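Local structure of MutT/nudix family protein (Shewanella oneidensis, 3GZ5) at residues 23-28 / 107-112; 174-179 / 221-226. The protein acts as an ADP-ribose-dependent transcriptional regulator of NAD metabolism, joining a Nudix domain to a DNA-binding winged-helix domain. All coordinates share one frame; numbering follows the deposited sequence.

Contact 1: 23-28 / 107-112; sequences LTVDAV and VCYTAL
Val25 to Val28 run parallel to Val107 to Thr110 as neighbouring strands, their short axes 4.5 Å apart at closest and 27° from parallel, and five backbone hydrogen bonds alternate in direction between them. Asp26 and Val28 each use both N and O toward the same strand: Asp26 N gives to Val107 O (2.8 Å) while Asp26 O takes Tyr109 N, and Val28 N gives to Tyr109 O while Val28 O takes Ala111 N. Val107 N gives to Thr24 O. On one face, Val25, Ala27, Val107 and Tyr109 lie together. Val25 CG1, set anti to its own N (chi1 -176°), lies 3.5 Å from Tyr109 CE2 and meets the ring obliquely. The carbonyl oxygen of Asp26 sits at that ring's edge, 3.7 Å from Tyr109 CD2, and Ala27 CB is 4.3 Å from Tyr109 CB. Replacing Tyr109 with an alanine would probably leave Val25 CG1 without its aromatic neighbour and open a gap beneath helix 68-80, whose Leu68 also touches the tyrosine side chain. The other face carries Asp26, Val28, Cys108 and Thr110; there Val28 CG2 packs 4.1 Å from Cys108 SG, and Thr110 CG2 approaches Val28 O at 3.7 Å. Asp26 OD1 bonds to the hydroxyl of Thr106. Helix 68-80 covers the Val25 side and helix 145-162 the Val28 side, so this parallel pair belongs to the mixed sheet packed between helices in the alpha/beta/alpha sandwich of the Nudix fold.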
ATOM      1  N   LEU B  23      12.510  -0.824  15.756  1.00 45.58           N
ATOM      2  CA  LEU B  23      11.953  -1.313  14.518  1.00 43.54           C
ATOM      3  C   LEU B  23      11.143  -2.538  14.849  1.00 42.44           C
ATOM      4  O   LEU B  23      11.687  -3.518  15.338  1.00 42.38           O
ATOM      5  CB  LEU B  23      13.078  -1.650  13.537  1.00 42.74           C
ATOM      6  CG  LEU B  23      12.734  -2.204  12.152  1.00 42.88           C
ATOM      7  CD1 LEU B  23      11.854  -1.229  11.360  1.00 39.61           C
ATOM      8  CD2 LEU B  23      14.036  -2.536  11.367  1.00 41.21           C
ATOM      9  N   THR B  24       9.833  -2.461  14.618  1.00 41.43           N
ATOM     10  CA  THR B  24       8.944  -3.579  14.884  1.00 40.86           C
ATOM     11  C   THR B  24       8.062  -3.901  13.674  1.00 41.36           C
ATOM     12  O   THR B  24       8.005  -3.146  12.692  1.00 41.11           O
ATOM     13  CB  THR B  24       8.061  -3.338  16.126  1.00 41.05           C
ATOM     14  OG1 THR B  24       7.237  -2.181  15.916  1.00 42.43           O
ATOM     15  CG2 THR B  24       8.926  -3.150  17.424  1.00 38.43           C
ATOM     16  N   VAL B  25       7.395  -5.041  13.734  1.00 41.49           N
ATOM     17  CA  VAL B  25       6.416  -5.394  12.729  1.00 43.19           C
ATOM     18  C   VAL B  25       5.122  -5.620  13.529  1.00 43.39           C
ATOM     19  O   VAL B  25       5.202  -6.138  14.627  1.00 44.39           O
ATOM     20  CB  VAL B  25       6.895  -6.657  11.902  1.00 43.22           C
ATOM     21  CG1 VAL B  25       5.940  -6.984  10.800  1.00 45.14           C
ATOM     22  CG2 VAL B  25       8.261  -6.402  11.275  1.00 42.11           C
ATOM     23  N   ASP B  26       3.964  -5.179  13.020  1.00 43.13           N
ATOM     24  CA  ASP B  26       2.660  -5.400  13.677  1.00 42.79           C
ATOM     25  C   ASP B  26       1.652  -5.895  12.651  1.00 42.16           C
ATOM     26  O   ASP B  26       1.843  -5.736  11.464  1.00 41.79           O
ATOM     27  CB  ASP B  26       2.097  -4.108  14.309  1.00 43.36           C
ATOM     28  CG  ASP B  26       2.841  -3.695  15.582  1.00 46.73           C
ATOM     29  OD1 ASP B  26       3.040  -2.499  15.811  1.00 47.64           O
ATOM     30  OD2 ASP B  26       3.261  -4.574  16.353  1.00 54.13           O
ATOM     31  N   ALA B  27       0.557  -6.455  13.136  1.00 41.49           N
ATOM     32  CA  ALA B  27      -0.514  -6.976  12.304  1.00 40.49           C
ATOM     33  C   ALA B  27      -1.852  -6.688  12.958  1.00 40.31           C
ATOM     34  O   ALA B  27      -2.043  -6.959  14.157  1.00 39.56           O
ATOM     35  CB  ALA B  27      -0.359  -8.456  12.123  1.00 39.81           C
ATOM     36  N   VAL B  28      -2.750  -6.109  12.159  1.00 40.18           N
ATOM     37  CA  VAL B  28      -4.181  -6.083  12.436  1.00 39.59           C
ATOM     38  C   VAL B  28      -4.813  -7.315  11.771  1.00 40.19           C
ATOM     39  O   VAL B  28      -4.999  -7.365  10.549  1.00 40.11           O
ATOM     40  CB  VAL B  28      -4.841  -4.778  11.963  1.00 40.02           C
ATOM     41  CG1 VAL B  28      -6.250  -4.692  12.491  1.00 39.60           C
ATOM     42  CG2 VAL B  28      -4.035  -3.547  12.444  1.00 38.04           C
ATOM     43  N   VAL B 107       6.358  -1.574  10.823  1.00 38.10           N
ATOM     44  CA  VAL B 107       5.814  -2.073   9.573  1.00 37.01           C
ATOM     45  C   VAL B 107       4.510  -2.829   9.891  1.00 37.22           C
ATOM     46  O   VAL B 107       4.517  -3.869  10.573  1.00 37.31           O
ATOM     47  CB  VAL B 107       6.835  -2.950   8.829  1.00 37.05           C
ATOM     48  CG1 VAL B 107       6.296  -3.337   7.452  1.00 34.34           C
ATOM     49  CG2 VAL B 107       8.216  -2.223   8.737  1.00 36.02           C
ATOM     50  N   CYS B 108       3.397  -2.260   9.440  1.00 37.44           N
ATOM     51  CA  CYS B 108       2.067  -2.768   9.769  1.00 37.54           C
ATOM     52  C   CYS B 108       1.467  -3.550   8.635  1.00 37.90           C
ATOM     53  O   CYS B 108       1.534  -3.122   7.487  1.00 38.19           O
ATOM     54  CB  CYS B 108       1.098  -1.642  10.186  1.00 37.62           C
ATOM     55  SG  CYS B 108      -0.389  -2.341  11.057  1.00 40.57           S
ATOM     56  N   TYR B 109       0.896  -4.707   8.983  1.00 38.49           N
ATOM     57  CA  TYR B 109       0.236  -5.635   8.075  1.00 38.34           C
ATOM     58  C   TYR B 109      -1.246  -5.726   8.426  1.00 39.26           C
ATOM     59  O   TYR B 109      -1.621  -5.471   9.594  1.00 38.03           O
ATOM     60  CB  TYR B 109       0.847  -7.041   8.211  1.00 38.51           C
ATOM     61  CG  TYR B 109       2.215  -7.165   7.562  1.00 37.54           C
ATOM     62  CD1 TYR B 109       2.355  -7.761   6.311  1.00 37.49           C
ATOM     63  CD2 TYR B 109       3.345  -6.654   8.177  1.00 36.91           C
ATOM     64  CE1 TYR B 109       3.595  -7.860   5.689  1.00 38.11           C
ATOM     65  CE2 TYR B 109       4.603  -6.731   7.557  1.00 38.52           C
ATOM     66  CZ  TYR B 109       4.714  -7.341   6.324  1.00 38.45           C
ATOM     67  OH  TYR B 109       5.939  -7.424   5.701  1.00 42.55           O
ATOM     68  N   THR B 110      -2.067  -6.048   7.411  1.00 38.42           N
ATOM     69  CA  THR B 110      -3.437  -6.522   7.614  1.00 39.64           C
ATOM     70  C   THR B 110      -3.490  -8.014   7.370  1.00 38.87           C
ATOM     71  O   THR B 110      -2.868  -8.522   6.433  1.00 38.17           O
ATOM     72  CB  THR B 110      -4.487  -5.882   6.652  1.00 40.30           C
ATOM     73  OG1 THR B 110      -4.396  -4.465   6.712  1.00 42.30           O
ATOM     74  CG2 THR B 110      -5.921  -6.270   7.109  1.00 41.68           C
ATOM     75  N   ALA B 111      -4.235  -8.718   8.210  1.00 38.27           N
ATOM     76  CA  ALA B 111      -4.463 -10.115   7.971  1.00 38.70           C
ATOM     77  C   ALA B 111      -5.924 -10.522   8.167  1.00 38.73           C
ATOM     78  O   ALA B 111      -6.697  -9.833   8.854  1.00 38.75           O
ATOM     79  CB  ALA B 111      -3.497 -10.993   8.847  1.00 39.14           C
ATOM     80  N   LEU B 112      -6.277 -11.658   7.573  1.00 39.03           N
ATOM     81  CA  LEU B 112      -7.601 -12.249   7.699  1.00 39.72           C
ATOM     82  C   LEU B 112      -7.506 -13.748   7.928  1.00 40.60           C
ATOM     83  O   LEU B 112      -6.711 -14.448   7.290  1.00 40.09           O
ATOM     84  CB  LEU B 112      -8.454 -11.962   6.445  1.00 39.55           C
ATOM     85  CG  LEU B 112      -8.908 -10.532   6.085  1.00 40.24           C
ATOM     86  CD1 LEU B 112      -9.766 -10.509   4.802  1.00 38.84           C
ATOM     87  CD2 LEU B 112      -9.725  -9.943   7.227  1.00 41.80           C
TER

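Contact 2: 174-179 / 221-226; sequences FTLPEL and NLYCLK
Phe174 and Tyr223 form an antiparallel hydrogen-bonded pair, gripping each other through both backbone groups: Phe174 N gives to Tyr223 O at 2.9 Å, in the carbonyl plane, and Tyr223 N gives to Phe174 O at 2.7 Å. Two residues from this pair on each segment, a water accepts from Leu176 N and donates to Asn221 O, and thus bridges the first turn of the helix to the strand. A weak capping bond from Glu178 N to Thr175 OG1 (3.3 Å) marks Thr175 as the N-cap; the hydroxyl reaches that amide because chi1 of 62° puts it between the backbone N and the carbonyl carbon. The Phe174 ring is laid back over the strand by its chi1 of 54°, with Tyr223 O 3.8 Å above the ring plane and over its centre. Leu225 comes instead to the edge of this ring, its CD2 3.9 Å from Phe174 CZ, the two side chains crossing at about a right angle. Apolar groups complete the contact: Leu176 CD1 meets Tyr223 CE2 obliquely at 4.0 Å, and the methyl Thr175 CG2 lies 3.8 Å from Leu222 CD2. Beyond the pair, Leu176 packs on Arg197 and Val200 of helix 193-203, while Glu178 forms a salt bridge with Arg213. Strand 220-225 lies between the short strand 174-175 and strand 206-213, and Leu206 of the latter touches both Phe174 and Leu225, so the contact joins the start of helix 176-187 to the three-stranded sheet of the winged helix.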
ATOM      1  N   PHE B 174     -17.897 -21.774   2.589  1.00 46.54           N
ATOM      2  CA  PHE B 174     -18.926 -20.814   2.998  1.00 46.42           C
ATOM      3  C   PHE B 174     -20.005 -20.665   1.923  1.00 46.69           C
ATOM      4  O   PHE B 174     -19.810 -21.061   0.776  1.00 46.60           O
ATOM      5  CB  PHE B 174     -18.295 -19.436   3.290  1.00 46.10           C
ATOM      6  CG  PHE B 174     -17.474 -18.895   2.148  1.00 44.84           C
ATOM      7  CD1 PHE B 174     -16.092 -18.952   2.192  1.00 44.49           C
ATOM      8  CD2 PHE B 174     -18.088 -18.362   1.013  1.00 44.35           C
ATOM      9  CE1 PHE B 174     -15.337 -18.466   1.143  1.00 44.21           C
ATOM     10  CE2 PHE B 174     -17.344 -17.888  -0.042  1.00 44.12           C
ATOM     11  CZ  PHE B 174     -15.965 -17.932   0.026  1.00 45.54           C
ATOM     12  N   THR B 175     -21.136 -20.069   2.290  1.00 47.02           N
ATOM     13  CA  THR B 175     -22.191 -19.806   1.311  1.00 46.80           C
ATOM     14  C   THR B 175     -22.037 -18.410   0.775  1.00 47.37           C
ATOM     15  O   THR B 175     -21.345 -17.578   1.342  1.00 47.91           O
ATOM     16  CB  THR B 175     -23.600 -19.965   1.904  1.00 46.78           C
ATOM     17  OG1 THR B 175     -23.780 -19.016   2.964  1.00 45.57           O
ATOM     18  CG2 THR B 175     -23.802 -21.388   2.435  1.00 45.35           C
ATOM     19  N   LEU B 176     -22.673 -18.163  -0.347  1.00 47.99           N
ATOM     20  CA  LEU B 176     -22.585 -16.876  -0.983  1.00 48.59           C
ATOM     21  C   LEU B 176     -23.317 -15.763  -0.217  1.00 47.97           C
ATOM     22  O   LEU B 176     -22.865 -14.631  -0.230  1.00 48.00           O
ATOM     23  CB  LEU B 176     -23.049 -17.011  -2.423  1.00 49.79           C
ATOM     24  CG  LEU B 176     -22.274 -16.067  -3.322  1.00 53.05           C
ATOM     25  CD1 LEU B 176     -21.661 -16.824  -4.467  1.00 54.72           C
ATOM     26  CD2 LEU B 176     -23.237 -14.996  -3.798  1.00 55.78           C
ATOM     27  N   PRO B 177     -24.468 -16.071   0.427  1.00 47.78           N
ATOM     28  CA  PRO B 177     -25.036 -15.161   1.422  1.00 47.29           C
ATOM     29  C   PRO B 177     -24.116 -14.786   2.598  1.00 46.84           C
ATOM     30  O   PRO B 177     -24.176 -13.650   3.056  1.00 45.93           O
ATOM     31  CB  PRO B 177     -26.261 -15.933   1.937  1.00 47.52           C
ATOM     32  CG  PRO B 177     -26.663 -16.770   0.778  1.00 47.99           C
ATOM     33  CD  PRO B 177     -25.366 -17.217   0.182  1.00 46.92           C
ATOM     34  N   GLU B 178     -23.319 -15.728   3.102  1.00 46.58           N
ATOM     35  CA  GLU B 178     -22.280 -15.420   4.100  1.00 47.21           C
ATOM     36  C   GLU B 178     -21.276 -14.387   3.575  1.00 46.78           C
ATOM     37  O   GLU B 178     -20.934 -13.425   4.270  1.00 46.77           O
ATOM     38  CB  GLU B 178     -21.503 -16.677   4.485  1.00 47.85           C
ATOM     39  CG  GLU B 178     -22.261 -17.694   5.313  1.00 51.21           C
ATOM     40  CD  GLU B 178     -21.404 -18.923   5.605  1.00 56.33           C
ATOM     41  OE1 GLU B 178     -21.969 -19.994   5.926  1.00 59.07           O
ATOM     42  OE2 GLU B 178     -20.160 -18.813   5.518  1.00 57.71           O
ATOM     43  N   LEU B 179     -20.803 -14.615   2.352  1.00 46.07           N
ATOM     44  CA  LEU B 179     -19.807 -13.776   1.731  1.00 45.78           C
ATOM     45  C   LEU B 179     -20.377 -12.384   1.511  1.00 46.19           C
ATOM     46  O   LEU B 179     -19.730 -11.380   1.802  1.00 45.85           O
ATOM     47  CB  LEU B 179     -19.380 -14.385   0.400  1.00 45.12           C
ATOM     48  CG  LEU B 179     -18.306 -13.617  -0.361  1.00 45.47           C
ATOM     49  CD1 LEU B 179     -16.992 -13.512   0.445  1.00 44.71           C
ATOM     50  CD2 LEU B 179     -18.077 -14.213  -1.769  1.00 45.10           C
ATOM     51  N   ASN B 221     -25.361 -23.533  -1.895  1.00 58.59           N
ATOM     52  CA  ASN B 221     -24.039 -23.989  -2.355  1.00 56.43           C
ATOM     53  C   ASN B 221     -22.878 -23.541  -1.455  1.00 55.31           C
ATOM     54  O   ASN B 221     -22.789 -22.370  -1.051  1.00 54.11           O
ATOM     55  CB  ASN B 221     -23.770 -23.490  -3.774  1.00 56.64           C
ATOM     56  CG  ASN B 221     -24.751 -24.039  -4.798  1.00 56.92           C
ATOM     57  OD1 ASN B 221     -25.836 -24.538  -4.456  1.00 57.43           O
ATOM     58  ND2 ASN B 221     -24.373 -23.944  -6.068  1.00 55.80           N
ATOM     59  N   LEU B 222     -21.992 -24.491  -1.160  1.00 53.96           N
ATOM     60  CA  LEU B 222     -20.833 -24.258  -0.308  1.00 52.41           C
ATOM     61  C   LEU B 222     -19.620 -24.068  -1.194  1.00 51.63           C
ATOM     62  O   LEU B 222     -19.350 -24.897  -2.067  1.00 51.20           O
ATOM     63  CB  LEU B 222     -20.638 -25.414   0.674  1.00 52.13           C
ATOM     64  CG  LEU B 222     -21.620 -25.451   1.848  1.00 52.70           C
ATOM     65  CD1 LEU B 222     -21.563 -26.792   2.614  1.00 52.47           C
ATOM     66  CD2 LEU B 222     -21.367 -24.287   2.788  1.00 51.47           C
ATOM     67  N   TYR B 223     -18.918 -22.954  -0.990  1.00 50.32           N
ATOM     68  CA  TYR B 223     -17.833 -22.564  -1.865  1.00 49.42           C
ATOM     69  C   TYR B 223     -16.524 -22.454  -1.101  1.00 49.07           C
ATOM     70  O   TYR B 223     -16.525 -22.166   0.095  1.00 49.13           O
ATOM     71  CB  TYR B 223     -18.123 -21.220  -2.519  1.00 48.91           C
ATOM     72  CG  TYR B 223     -19.347 -21.170  -3.417  1.00 50.05           C
ATOM     73  CD1 TYR B 223     -19.260 -21.487  -4.789  1.00 49.73           C
ATOM     74  CD2 TYR B 223     -20.591 -20.779  -2.905  1.00 47.64           C
ATOM     75  CE1 TYR B 223     -20.381 -21.416  -5.621  1.00 47.63           C
ATOM     76  CE2 TYR B 223     -21.714 -20.713  -3.723  1.00 47.31           C
ATOM     77  CZ  TYR B 223     -21.608 -21.013  -5.075  1.00 49.83           C
ATOM     78  OH  TYR B 223     -22.744 -20.941  -5.869  1.00 49.98           O
ATOM     79  N   CYS B 224     -15.414 -22.690  -1.799  1.00 48.39           N
ATOM     80  CA  CYS B 224     -14.081 -22.375  -1.267  1.00 47.98           C
ATOM     81  C   CYS B 224     -13.513 -21.280  -2.124  1.00 47.54           C
ATOM     82  O   CYS B 224     -13.877 -21.164  -3.309  1.00 46.82           O
ATOM     83  CB  CYS B 224     -13.140 -23.585  -1.376  1.00 47.42           C
ATOM     84  SG  CYS B 224     -13.650 -24.977  -0.407  1.00 47.99           S
ATOM     85  N   LEU B 225     -12.589 -20.518  -1.547  1.00 46.74           N
ATOM     86  CA  LEU B 225     -11.794 -19.573  -2.319  1.00 47.30           C
ATOM     87  C   LEU B 225     -10.686 -20.276  -3.096  1.00 47.30           C
ATOM     88  O   LEU B 225      -9.951 -21.100  -2.541  1.00 47.15           O
ATOM     89  CB  LEU B 225     -11.175 -18.492  -1.412  1.00 46.68           C
ATOM     90  CG  LEU B 225     -12.113 -17.430  -0.832  1.00 47.63           C
ATOM     91  CD1 LEU B 225     -11.381 -16.401   0.029  1.00 45.45           C
ATOM     92  CD2 LEU B 225     -12.866 -16.738  -1.957  1.00 46.73           C
ATOM     93  N   LYS B 226     -10.585 -19.950  -4.382  1.00 47.56           N
ATOM     94  CA  LYS B 226      -9.377 -20.210  -5.139  1.00 47.90           C
ATOM     95  C   LYS B 226      -8.243 -19.392  -4.519  1.00 49.02           C
ATOM     96  O   LYS B 226      -8.460 -18.251  -4.107  1.00 48.27           O
ATOM     97  CB  LYS B 226      -9.554 -19.812  -6.605  1.00 47.50           C
ATOM     98  CG  LYS B 226     -10.358 -20.805  -7.396  1.00 45.91           C
ATOM     99  CD  LYS B 226     -10.448 -20.421  -8.839  1.00 43.16           C
ATOM    100  CE  LYS B 226     -11.650 -21.100  -9.458  1.00 42.82           C
ATOM    101  NZ  LYS B 226     -11.838 -20.731 -10.888  1.00 44.07           N
TER
HETATM  102  O   HOH W   1     -24.543 -19.992  -1.674  1.00 46.80           O

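How the contacts relate
The two contacts follow one another along the chain: contact 1 closes at residue 112 before contact 2 opens at 174. Their centres are 27 Å apart on opposite sides of the centre of the chain, and the nearest atoms, about 8 Å apart, do not touch. They share no sheet. Contact 1 lies in the mixed sheet of the Nudix domain, contact 2 in the small antiparallel sheet of the winged-helix domain, with helix 145-162 between them in sequence. Phe168 touches both Leu112 of contact 1 and Leu225 of contact 2, so the domains meet here, consistent with ligand sensing in one being passed to DNA binding in the other.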